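Local coordinates for protein SM80.1 Vicilin (Solanum melongena, PDB 5VF5) that probably serves as a 7S seed storage protein of the vicilin type, built from two cupin domains, and binds a copper ion in the second of them, at residues Q20-F23 and D29-I32; E47-S52 and F342-M347; L371-P376 and E382-Q387; P218-G221 and Q226-E229; L319-P322 and P326-F329. One frame throughout, in Å; residues are numbered along the deposited sequence. Where two conformers were deposited one is given.

Contact 1 (Q20-F23 and D29-I32)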
# COMPACT_ATOMS: atom_id res chain seq x y z
N GLN A 20 7.89 -10.02 -6.40
CA GLN A 20 8.77 -10.42 -7.52
C GLN A 20 9.28 -9.19 -8.25
O GLN A 20 8.46 -8.37 -8.69
CB GLN A 20 7.97 -11.31 -8.48
CG GLN A 20 7.56 -12.63 -7.84
CD GLN A 20 6.85 -13.58 -8.78
OE1 GLN A 20 5.74 -13.31 -9.27
NE2 GLN A 20 7.46 -14.75 -8.99
N SER A 21 10.61 -9.05 -8.40
CA SER A 21 11.16 -7.94 -9.19
C SER A 21 10.73 -8.05 -10.64
O SER A 21 10.85 -9.11 -11.25
CB SER A 21 12.71 -7.83 -9.24
OG SER A 21 13.24 -7.62 -8.01
N ARG A 22 10.28 -6.95 -11.20
CA ARG A 22 9.89 -6.90 -12.60
C ARG A 22 11.05 -6.70 -13.57
O ARG A 22 10.94 -6.96 -14.76
CB ARG A 22 8.81 -5.85 -12.83
CG ARG A 22 7.42 -6.33 -12.37
CD ARG A 22 6.77 -7.18 -13.48
NE ARG A 22 5.44 -7.72 -13.22
CZ ARG A 22 4.26 -7.13 -13.49
NH1 ARG A 22 4.19 -5.90 -13.96
NH2 ARG A 22 3.14 -7.77 -13.20
N PHE A 23 12.17 -6.26 -13.04
CA PHE A 23 13.39 -6.05 -13.84
C PHE A 23 14.59 -6.08 -12.92
O PHE A 23 14.45 -5.97 -11.69
CB PHE A 23 13.32 -4.76 -14.65
CG PHE A 23 12.85 -3.53 -13.87
CD1 PHE A 23 13.64 -2.97 -12.88
CD2 PHE A 23 11.63 -2.94 -14.14
CE1 PHE A 23 13.25 -1.85 -12.18
CE2 PHE A 23 11.22 -1.83 -13.42
CZ PHE A 23 12.05 -1.27 -12.48
N ASP A 29 14.69 -0.92 -7.34
CA ASP A 29 13.89 -2.09 -7.65
C ASP A 29 12.43 -1.71 -7.76
O ASP A 29 11.97 -0.71 -7.19
CB ASP A 29 14.08 -3.15 -6.57
CG ASP A 29 13.63 -4.56 -7.04
OD1 ASP A 29 13.55 -4.88 -8.26
OD2 ASP A 29 13.38 -5.35 -6.13
N PHE A 30 11.71 -2.52 -8.50
CA PHE A 30 10.25 -2.48 -8.58
C PHE A 30 9.82 -3.92 -8.43
O PHE A 30 10.15 -4.74 -9.32
CB PHE A 30 9.78 -1.92 -9.92
CG PHE A 30 8.29 -2.02 -10.14
CD1 PHE A 30 7.40 -1.60 -9.17
CD2 PHE A 30 7.78 -2.60 -11.30
CE1 PHE A 30 6.03 -1.67 -9.39
CE2 PHE A 30 6.42 -2.71 -11.51
CZ PHE A 30 5.54 -2.25 -10.54
N ARG A 31 9.11 -4.23 -7.35
CA ARG A 31 8.67 -5.58 -7.11
C ARG A 31 7.22 -5.62 -6.80
O ARG A 31 6.70 -4.74 -6.12
CB ARG A 31 9.48 -6.28 -6.05
CG ARG A 31 9.66 -5.64 -4.74
CD ARG A 31 10.80 -6.42 -4.05
NE ARG A 31 10.99 -5.81 -2.79
CZ ARG A 31 11.82 -4.82 -2.52
NH1 ARG A 31 11.83 -4.35 -1.30
NH2 ARG A 31 12.68 -4.36 -3.44
N ILE A 32 6.53 -6.63 -7.30
CA ILE A 32 5.10 -6.70 -7.25
C ILE A 32 4.68 -8.05 -6.69
O ILE A 32 5.23 -9.11 -6.99
CB ILE A 32 4.48 -6.45 -8.63
CG1 ILE A 32 2.95 -6.35 -8.61
CG2 ILE A 32 4.95 -7.43 -9.66
CD1 ILE A 32 2.37 -5.78 -9.91
O HOH W 1 4.24 -10.89 -9.05
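D29 meets S21 through its carboxylate: the hydroxyl OG of S21 donates to OD1 of D29 at 2.8 Å, on the syn lone pair of that oxygen. OD2 of D29 is met on its anti side by NH2 of R31 at 3.0 Å, in a salt bridge within the strand, so both ends of the carboxylate are gripped. A sodium ion lies about 4 Å from this side chain, at the site formed by A25 and G28, between the two segments. Next along, F30 receives the backbone N-H of R22 on its carbonyl O in a straight bond of 2.9 Å (N-H...O angle 169°). CB of F30 touches CZ of F23 obliquely, at 3.5 Å, the two side chains crossing at about a right angle, while CD2 of F30 lies beside CB of R22. The strands 20-21 and 28-32 form an antiparallel beta hairpin at the edge of the sheet of the first cupin domain, with 49-56 as the next strand inward. R31 sits opposite S21 in the non-hydrogen-bonded pair, the CA atoms of R31 and S21 only 4.0 Å apart; its extended chain runs on to D29 and to E55, which takes its NH1. I32 closes the register with Q20 in a hydrogen-bonded pair, N to O in both directions. The R22 chain bends at chi2 (-83°), which swings its guanidinium across to I32: CG2 of I32 lies over one face of that group, 3.6 Å from NE of R22, whose NH1 goes on to the carbonyl of V135. A water links the carbonyl O of I32 to OE1 of Q20, donating to both.

Contact 2 (E47-S52 and F342-M347)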
# COMPACT_ATOMS: atom_id res chain seq x y z
N GLU A 47 -9.45 -9.49 -6.58
CA GLU A 47 -8.62 -10.00 -7.69
C GLU A 47 -8.01 -8.94 -8.64
O GLU A 47 -6.97 -9.13 -9.24
CB GLU A 47 -9.41 -11.01 -8.55
CG GLU A 47 -8.65 -11.60 -9.73
CD GLU A 47 -9.48 -12.51 -10.63
OE1 GLU A 47 -10.73 -12.40 -10.64
OE2 GLU A 47 -8.87 -13.34 -11.37
N LYS A 48 -8.74 -7.81 -8.74
CA LYS A 48 -8.27 -6.78 -9.69
C LYS A 48 -7.11 -5.94 -9.16
O LYS A 48 -6.49 -5.17 -9.94
CB LYS A 48 -9.41 -5.89 -10.18
CG LYS A 48 -10.40 -6.60 -11.08
CD LYS A 48 -11.48 -5.65 -11.58
CE LYS A 48 -12.39 -6.34 -12.57
NZ LYS A 48 -13.43 -5.40 -13.04
N PHE A 49 -6.82 -6.08 -7.86
CA PHE A 49 -5.86 -5.20 -7.22
C PHE A 49 -4.49 -5.87 -7.09
O PHE A 49 -4.39 -7.09 -6.88
CB PHE A 49 -6.36 -4.74 -5.87
CG PHE A 49 -7.50 -3.77 -5.94
CD1 PHE A 49 -7.27 -2.43 -6.06
CD2 PHE A 49 -8.81 -4.24 -5.94
CE1 PHE A 49 -8.32 -1.54 -6.15
CE2 PHE A 49 -9.87 -3.34 -6.05
CZ PHE A 49 -9.61 -2.00 -6.12
N ARG A 50 -3.44 -5.08 -7.24
CA ARG A 50 -2.08 -5.54 -6.99
C ARG A 50 -1.41 -4.57 -6.06
O ARG A 50 -1.66 -3.34 -6.16
CB ARG A 50 -1.31 -5.64 -8.28
CG ARG A 50 -1.88 -6.60 -9.32
CD ARG A 50 -1.80 -8.07 -8.91
NE ARG A 50 -0.45 -8.58 -8.99
CZ ARG A 50 0.16 -8.98 -10.11
NH1 ARG A 50 -0.47 -8.91 -11.29
NH2 ARG A 50 1.41 -9.45 -10.06
N VAL A 51 -0.46 -5.04 -5.26
CA VAL A 51 0.41 -4.16 -4.51
C VAL A 51 1.84 -4.36 -4.90
O VAL A 51 2.25 -5.48 -5.25
CB VAL A 51 0.23 -4.20 -2.97
CG1 VAL A 51 -1.14 -3.68 -2.56
CG2 VAL A 51 0.50 -5.55 -2.39
N SER A 52 2.61 -3.29 -4.82
CA SER A 52 4.02 -3.32 -5.22
C SER A 52 4.81 -2.33 -4.39
O SER A 52 4.25 -1.49 -3.66
CB SER A 52 4.14 -3.01 -6.72
OG SER A 52 3.60 -1.73 -7.02
N PHE A 342 -3.90 -0.26 2.46
CA PHE A 342 -4.82 0.12 1.43
C PHE A 342 -6.16 -0.50 1.71
O PHE A 342 -6.26 -1.71 1.91
CB PHE A 342 -4.32 -0.34 0.06
CG PHE A 342 -3.11 0.40 -0.43
CD1 PHE A 342 -3.22 1.75 -0.73
CD2 PHE A 342 -1.90 -0.22 -0.63
CE1 PHE A 342 -2.15 2.47 -1.20
CE2 PHE A 342 -0.81 0.48 -1.11
CZ PHE A 342 -0.91 1.84 -1.39
N GLY A 343 -7.19 0.30 1.68
CA GLY A 343 -8.56 -0.17 1.85
C GLY A 343 -9.29 -0.26 0.51
O GLY A 343 -9.28 0.70 -0.27
N ILE A 344 -9.88 -1.41 0.26
CA ILE A 344 -10.63 -1.68 -0.95
C ILE A 344 -12.11 -1.66 -0.51
O ILE A 344 -12.41 -2.05 0.65
CB ILE A 344 -10.15 -3.04 -1.54
CG1 ILE A 344 -8.66 -2.87 -2.02
CG2 ILE A 344 -11.08 -3.50 -2.66
CD1 ILE A 344 -7.96 -4.17 -2.31
N ASN A 345 -13.05 -1.20 -1.36
CA ASN A 345 -14.45 -1.05 -0.97
C ASN A 345 -14.54 -0.08 0.24
O ASN A 345 -15.25 -0.37 1.23
CB ASN A 345 -15.14 -2.40 -0.65
CG ASN A 345 -15.11 -3.37 -1.81
OD1 ASN A 345 -14.76 -4.57 -1.61
ND2 ASN A 345 -15.37 -2.87 -3.02
N ALA A 346 -13.85 1.06 0.14
CA ALA A 346 -13.64 1.89 1.32
C ALA A 346 -14.82 2.80 1.71
O ALA A 346 -15.02 3.04 2.90
CB ALA A 346 -12.41 2.74 1.15
N MET A 347 -15.59 3.31 0.73
CA MET A 347 -16.65 4.21 1.09
C MET A 347 -17.61 3.49 2.04
O MET A 347 -18.00 2.34 1.80
CB MET A 347 -17.45 4.69 -0.12
CG MET A 347 -18.36 5.82 0.24
SD MET A 347 -17.50 7.40 0.23
CE MET A 347 -17.62 7.79 -1.48
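I344 and F49 bury the most surface here, and they meet over a ring face. The methyl CD1 of I344 stands 3.6 Å above the plane of the F49 ring, displaced toward the rim on the CG side. This is a CH-pi contact in which CD1 of I344 lies 4.0 Å from the centroid of the F49 ring, 25° off the normal. The second branch of I344 reaches the other end of the same ring: CG2 of I344 comes to 3.6 Å from CE2 of F49. With CG1 beside the backbone N (chi1 -67°) and CG2 anti to it, the isoleucine lays its two branches along the ring, one near CG and the other near CE2 and CZ. The two side chains slide past each other from opposing strands, and no hydrogen bond crosses between the segments.

A lighter version of the theme follows two residues beyond F49, where CG1 of V51 touches CD2 of F342 at 4.0 Å, coming to the ring obliquely. All four residues are buried and apolar, so the interface is purely hydrophobic.

The contact brings strand 49-56 of one cupin domain against strand 337-344 of the other, with nearest CA atoms 8.6 Å apart at F49 and I344, a spacing bridged by side chains rather than by backbone. Strand 120-128 lines it through L125, which touches both F49 and F342, and Y123, whose ring meets that of F342. I72 and V74 of strand 69-77 also pack on F342, while I46 lies against I344.

Contact 3 (L371-P376 and E382-Q387)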
# COMPACT_ATOMS: atom_id res chain seq x y z
N LEU A 371 -28.32 -11.64 28.19
CA LEU A 371 -28.73 -12.76 27.31
C LEU A 371 -27.58 -13.28 26.46
O LEU A 371 -27.48 -14.47 26.18
CB LEU A 371 -29.90 -12.37 26.44
CG LEU A 371 -31.23 -12.27 27.18
CD1 LEU A 371 -32.23 -11.47 26.39
CD2 LEU A 371 -31.81 -13.64 27.40
N SER A 372 -26.69 -12.39 26.05
CA SER A 372 -25.55 -12.73 25.21
C SER A 372 -24.64 -13.74 25.86
O SER A 372 -24.19 -14.70 25.21
CB SER A 372 -24.72 -11.50 24.89
OG SER A 372 -25.40 -10.63 23.96
N PHE A 373 -24.36 -13.52 27.16
CA PHE A 373 -23.34 -14.30 27.85
C PHE A 373 -23.84 -15.16 28.99
O PHE A 373 -23.03 -15.79 29.66
CB PHE A 373 -22.21 -13.38 28.32
CG PHE A 373 -21.55 -12.64 27.19
CD1 PHE A 373 -20.82 -13.32 26.22
CD2 PHE A 373 -21.72 -11.29 27.05
CE1 PHE A 373 -20.25 -12.65 25.17
CE2 PHE A 373 -21.14 -10.61 26.00
CZ PHE A 373 -20.43 -11.29 25.05
N ASN A 374 -25.15 -15.23 29.18
CA ASN A 374 -25.76 -16.06 30.23
C ASN A 374 -25.10 -15.75 31.57
O ASN A 374 -24.70 -16.64 32.31
CB ASN A 374 -25.64 -17.55 29.90
CG ASN A 374 -26.45 -18.42 30.84
OD1 ASN A 374 -27.42 -17.97 31.44
ND2 ASN A 374 -26.02 -19.67 31.00
N MET A 375 -25.01 -14.44 31.87
CA MET A 375 -24.55 -14.00 33.16
C MET A 375 -25.16 -12.66 33.47
O MET A 375 -25.63 -11.98 32.57
CB MET A 375 -23.03 -13.98 33.30
CG MET A 375 -22.25 -13.56 32.10
SD MET A 375 -20.49 -13.74 32.44
CE MET A 375 -20.20 -12.31 33.48
N PRO A 376 -25.19 -12.28 34.76
CA PRO A 376 -25.91 -11.06 35.10
C PRO A 376 -25.39 -9.85 34.31
O PRO A 376 -24.19 -9.64 34.21
CB PRO A 376 -25.67 -10.94 36.61
CG PRO A 376 -25.47 -12.37 37.06
CD PRO A 376 -24.71 -13.00 35.95
N GLU A 382 -19.60 -4.64 34.15
CA GLU A 382 -18.42 -4.40 34.97
C GLU A 382 -17.16 -4.88 34.23
O GLU A 382 -16.16 -4.13 34.16
CB GLU A 382 -18.56 -5.08 36.34
CG GLU A 382 -17.35 -4.89 37.25
CD GLU A 382 -17.49 -5.54 38.62
OE1 GLU A 382 -18.62 -5.60 39.16
OE2 GLU A 382 -16.46 -5.99 39.18
N ILE A 383 -17.20 -6.07 33.65
CA ILE A 383 -16.04 -6.62 32.98
C ILE A 383 -15.68 -5.78 31.77
O ILE A 383 -14.53 -5.43 31.57
CB ILE A 383 -16.25 -8.10 32.61
CG1 ILE A 383 -16.30 -8.94 33.89
CG2 ILE A 383 -15.18 -8.59 31.65
CD1 ILE A 383 -16.86 -10.33 33.66
N PHE A 384 -16.69 -5.38 31.01
CA PHE A 384 -16.46 -4.58 29.80
C PHE A 384 -16.00 -3.11 30.02
O PHE A 384 -15.47 -2.43 29.13
CB PHE A 384 -17.72 -4.61 28.93
CG PHE A 384 -17.94 -5.91 28.22
CD1 PHE A 384 -17.14 -7.02 28.46
CD2 PHE A 384 -18.98 -6.03 27.32
CE1 PHE A 384 -17.36 -8.20 27.79
CE2 PHE A 384 -19.19 -7.22 26.65
CZ PHE A 384 -18.38 -8.31 26.88
N GLN A 385 -16.19 -2.64 31.25
CA GLN A 385 -15.75 -1.30 31.65
C GLN A 385 -14.40 -1.28 32.35
O GLN A 385 -13.86 -0.22 32.64
CB GLN A 385 -16.83 -0.64 32.50
CG GLN A 385 -17.91 0.03 31.64
CD GLN A 385 -19.29 -0.11 32.22
OE1 GLN A 385 -19.47 -0.10 33.44
NE2 GLN A 385 -20.29 -0.23 31.33
N LYS A 386 -13.80 -2.44 32.58
CA LYS A 386 -12.50 -2.49 33.24
C LYS A 386 -11.42 -1.80 32.43
O LYS A 386 -10.48 -1.23 33.03
CB LYS A 386 -12.08 -3.91 33.62
CG LYS A 386 -12.84 -4.42 34.82
CD LYS A 386 -12.41 -5.81 35.25
CE LYS A 386 -13.13 -6.26 36.51
NZ LYS A 386 -12.49 -5.72 37.74
N GLN A 387 -11.51 -1.88 31.10
CA GLN A 387 -10.55 -1.23 30.23
C GLN A 387 -10.99 0.22 30.03
O GLN A 387 -11.90 0.53 29.26
CB GLN A 387 -10.45 -1.95 28.89
CG GLN A 387 -9.47 -1.31 27.91
CD GLN A 387 -8.08 -1.18 28.48
OE1 GLN A 387 -7.75 -0.16 29.05
NE2 GLN A 387 -7.27 -2.23 28.36
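The rings of F373 and F384 come from opposite directions and meet obliquely, their planes 81° apart and their centroids 5.8 Å from each other. CE2 of F373 and CZ of F384 approach to 3.7 Å. One face of the F373 ring carries CB of its own neighbour S372, 3.7 Å above the plane and toward the rim. The ring of W361 meets those of both phenylalanines, so the three form an aromatic cluster. In each phenylalanine CG lies beside the backbone N (chi1 -59° in F373, -74° in F384), and this sends the two rings into the gap between the segments.

A second touch, between aliphatic groups, is made by M375 and I383. The methyl CE of M375 reaches CD1 of I383 at 3.9 Å, with the two side chains crossing at about a right angle. The methionine runs straight as far as SD and bends there, which carries CE toward the isoleucine. V380 touches both F373 and M375.

N374, with positive phi, is the residue at which the first helix ends, and P376 is the N-cap of the second, so the chain turns between 366-373 and 377-385 within three residues. The result is two short consecutive helices joined by a tight turn, exposed at the surface with the centre of the contact about 38 Å from the centre of the chain, resembling the helical arms that extend from the cupin barrels in 7S globulins.

Contact 4 (P218-G221 and Q226-E229)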
# COMPACT_ATOMS: atom_id res chain seq x y z
N PRO A 218 -4.96 12.23 14.91
CA PRO A 218 -5.41 10.90 14.46
C PRO A 218 -6.94 10.75 14.55
O PRO A 218 -7.57 11.39 15.41
CB PRO A 218 -4.75 9.94 15.43
CG PRO A 218 -3.69 10.70 16.14
CD PRO A 218 -3.97 12.15 16.00
N GLN A 219 -7.54 9.93 13.71
CA GLN A 219 -8.93 9.55 13.91
C GLN A 219 -9.14 8.85 15.24
O GLN A 219 -10.13 9.14 15.97
CB GLN A 219 -9.44 8.65 12.82
CG GLN A 219 -10.90 8.30 13.07
CD GLN A 219 -11.53 7.60 11.92
OE1 GLN A 219 -10.85 7.04 11.08
NE2 GLN A 219 -12.88 7.63 11.88
N PHE A 220 -8.26 7.87 15.52
CA PHE A 220 -8.26 7.06 16.78
C PHE A 220 -6.84 7.17 17.32
O PHE A 220 -5.89 7.00 16.57
CB PHE A 220 -8.63 5.57 16.55
CG PHE A 220 -9.94 5.39 15.86
CD1 PHE A 220 -11.13 5.73 16.50
CD2 PHE A 220 -10.02 4.86 14.55
CE1 PHE A 220 -12.36 5.57 15.88
CE2 PHE A 220 -11.26 4.73 13.94
CZ PHE A 220 -12.44 5.10 14.59
N GLY A 221 -6.66 7.49 18.60
CA GLY A 221 -5.35 7.44 19.13
C GLY A 221 -5.38 7.38 20.61
O GLY A 221 -6.40 7.66 21.24
N GLN A 226 -1.66 5.24 17.05
CA GLN A 226 -2.34 6.24 16.25
C GLN A 226 -2.91 5.59 14.98
O GLN A 226 -2.22 4.75 14.38
CB GLN A 226 -1.33 7.32 15.85
CG GLN A 226 -0.63 8.02 17.03
CD GLN A 226 0.62 7.28 17.51
OE1 GLN A 226 1.40 6.81 16.70
NE2 GLN A 226 0.80 7.18 18.82
N PHE A 227 -4.10 5.99 14.58
CA PHE A 227 -4.66 5.61 13.29
C PHE A 227 -5.14 6.86 12.59
O PHE A 227 -5.93 7.61 13.16
CB PHE A 227 -5.83 4.67 13.50
CG PHE A 227 -6.45 4.21 12.23
CD1 PHE A 227 -5.97 3.08 11.58
CD2 PHE A 227 -7.54 4.87 11.69
CE1 PHE A 227 -6.56 2.67 10.40
CE2 PHE A 227 -8.12 4.47 10.50
CZ PHE A 227 -7.63 3.34 9.86
N ILE A 228 -4.73 7.07 11.34
CA ILE A 228 -5.42 8.05 10.51
C ILE A 228 -5.53 7.54 9.11
O ILE A 228 -4.73 6.68 8.68
CB ILE A 228 -4.84 9.43 10.57
CG1 ILE A 228 -5.86 10.52 10.07
CG2 ILE A 228 -3.53 9.46 9.80
CD1 ILE A 228 -5.41 11.96 10.25
N GLU A 229 -6.58 8.00 8.45
CA GLU A 229 -6.91 7.49 7.17
C GLU A 229 -7.36 8.58 6.23
O GLU A 229 -8.06 9.51 6.62
CB GLU A 229 -8.04 6.50 7.40
CG GLU A 229 -8.72 5.97 6.21
CD GLU A 229 -9.80 5.03 6.60
OE1 GLU A 229 -9.47 3.89 6.77
OE2 GLU A 229 -10.98 5.45 6.73
O HOH W 2 -9.34 9.02 9.49
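The side chain of F227 has CG anti to its backbone N (chi1 -179°), while in F220 CG lies beside the N (chi1 -56°); these settings lay the two side chains side by side, pointing the same way, with CD2 of F227 3.8 Å from CD2 of F220, at the edge of the F220 ring. The Q219 chain runs extended. Its CG covers the F220 ring over its centre, 3.7 Å above the plane, and OE1 of Q219 arrives in the plane of the F227 ring at the edge, 3.8 Å from CE2 of F227.

Q219 and F220 both face F227, a classic beta bulge. The carbonyl O of F227 receives two weak bonds, from N of Q219 at 2.9 Å with a bent angle of 119°, and from N of F220. At the start of the segment, P218 lays CB 3.5 Å from the F227 carbonyl O and CG alongside CB of Q226.

This is the antiparallel hairpin of strands 220-222 and 225-230, at one edge of a sheet of the second cupin domain, whose next strand is 243-250. The F220 ring also meets F353 edge-to-face.

One water donates to OE1 of Q219 and accepts from N of E229, so that past the bulge a side-chain carbonyl and a solvent molecule take over the link between the chains. With the F227 carbonyl shared by two weak donors, the single well-formed backbone bond of the pairing runs from N of F227 to O of F220, at 2.9 Å.

Contact 5 (L319-P322 and P326-F329)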
# COMPACT_ATOMS: atom_id res chain seq x y z
N LEU A 319 -0.31 -8.36 5.04
CA LEU A 319 -1.44 -9.12 5.52
C LEU A 319 -2.69 -8.57 4.88
O LEU A 319 -2.92 -7.36 4.96
CB LEU A 319 -1.59 -9.02 7.02
CG LEU A 319 -2.67 -9.88 7.65
CD1 LEU A 319 -2.45 -11.38 7.49
CD2 LEU A 319 -2.84 -9.54 9.12
N VAL A 320 -3.54 -9.43 4.34
CA VAL A 320 -4.84 -9.04 3.85
C VAL A 320 -5.84 -9.31 5.00
O VAL A 320 -5.92 -10.43 5.50
CB VAL A 320 -5.23 -9.81 2.58
CG1 VAL A 320 -6.67 -9.48 2.20
CG2 VAL A 320 -4.25 -9.50 1.46
N ILE A 321 -6.58 -8.29 5.39
CA ILE A 321 -7.61 -8.43 6.40
C ILE A 321 -8.96 -8.36 5.66
O ILE A 321 -9.39 -7.23 5.29
CB ILE A 321 -7.58 -7.29 7.45
CG1 ILE A 321 -6.13 -7.01 7.97
CG2 ILE A 321 -8.56 -7.65 8.59
CD1 ILE A 321 -6.08 -5.75 8.81
N PRO A 322 -9.64 -9.49 5.48
CA PRO A 322 -10.95 -9.41 4.83
C PRO A 322 -11.94 -8.61 5.70
O PRO A 322 -11.82 -8.58 6.94
CB PRO A 322 -11.39 -10.87 4.73
CG PRO A 322 -10.16 -11.65 4.89
CD PRO A 322 -9.24 -10.88 5.77
N PRO A 326 -12.51 -10.03 12.74
CA PRO A 326 -11.84 -9.49 13.92
C PRO A 326 -10.34 -9.69 13.83
O PRO A 326 -9.86 -10.78 13.45
CB PRO A 326 -12.45 -10.29 15.08
CG PRO A 326 -13.83 -10.64 14.57
CD PRO A 326 -13.57 -10.97 13.11
N ILE A 327 -9.58 -8.67 14.21
CA ILE A 327 -8.12 -8.68 14.13
C ILE A 327 -7.53 -7.87 15.27
O ILE A 327 -8.09 -6.86 15.68
CB ILE A 327 -7.67 -8.12 12.75
CG1 ILE A 327 -6.17 -8.03 12.58
CG2 ILE A 327 -8.23 -6.73 12.49
CD1 ILE A 327 -5.57 -9.16 11.88
N THR A 328 -6.35 -8.27 15.69
CA THR A 328 -5.50 -7.51 16.61
C THR A 328 -4.06 -7.64 16.17
O THR A 328 -3.65 -8.67 15.60
CB THR A 328 -5.70 -7.94 18.09
OG1 THR A 328 -4.94 -7.10 18.96
CG2 THR A 328 -5.25 -9.36 18.30
N PHE A 329 -3.29 -6.62 16.46
CA PHE A 329 -1.84 -6.59 16.27
C PHE A 329 -1.19 -6.20 17.59
O PHE A 329 -1.63 -5.25 18.23
CB PHE A 329 -1.41 -5.57 15.23
CG PHE A 329 -1.98 -5.78 13.86
CD1 PHE A 329 -3.19 -5.20 13.51
CD2 PHE A 329 -1.30 -6.51 12.90
CE1 PHE A 329 -3.70 -5.37 12.22
CE2 PHE A 329 -1.79 -6.68 11.63
CZ PHE A 329 -3.00 -6.12 11.28
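Strands 318-321 and 327-331 belong to the two facing walls of the second cupin barrel, and the contact is a piece of its hydrophobic interior. L319 and I321 from one wall meet I327 and F329 from the other, all four buried. The short strand pieces 319-321 and 327-329 run at 144° to one another with their axes 10.3 Å apart, too far for backbone bonds, so the side chains alone fill the distance.

L319 reaches I327 tip to tip: CD2 of L319 lies 3.9 Å from CD1 of I327. CD2 of L319 also touches the F329 ring obliquely, 3.9 Å from CE2 of F329. One methyl is therefore wedged between an isoleucine tip and a ring. I321 makes the complementary pair of touches with two separate branches. CG2 of I321 meets CG2 of I327 at 4.0 Å, the two side chains crossing at about a right angle, and CD1 of I321 comes in at the edge of the F329 ring, in the ring plane, 4.0 Å from CZ of F329. CG1 of I321 lies beside the backbone N and the chain then extends (chi2 170°), which carries CD1 out to the ring.

Around this core, Y259 of strand 254-261 touches both I321 and I327, and F277 of strand 275-281 packs on L319 and F329. The copper ion, bound by C281, H283 and H325, lies about 9 Å from the I321 side chain, and H325 falls in the short connection between the two segments. Two facing antiparallel sheets filled with apolar side chains are what a cupin beta-barrel is built from, and here the copper site lies near them.

Contacts 1 and 2 are the only pair that touch: strands 28-32 and 49-56 are neighbours in one sheet, CB of S52 lies 3.1 Å from O of R31, and the centres are 19 Å apart. Contact 2 joins the two cupin domains, and along the chain contacts 4 and 5 are nested inside the loop it closes. Those two belong to the second domain, with centres 17 Å apart; strand 318-321 of contact 5 and the hairpin of contact 4 share a sheet with strand 337-344 of contact 2. The I321 side chain of contact 5 is about 9 Å from the copper ion, whereas contact 1 sits by the sodium ion. Contact 3 is the outlier, its centre 25 Å from that of contact 5 and 50 Å from that of contact 1.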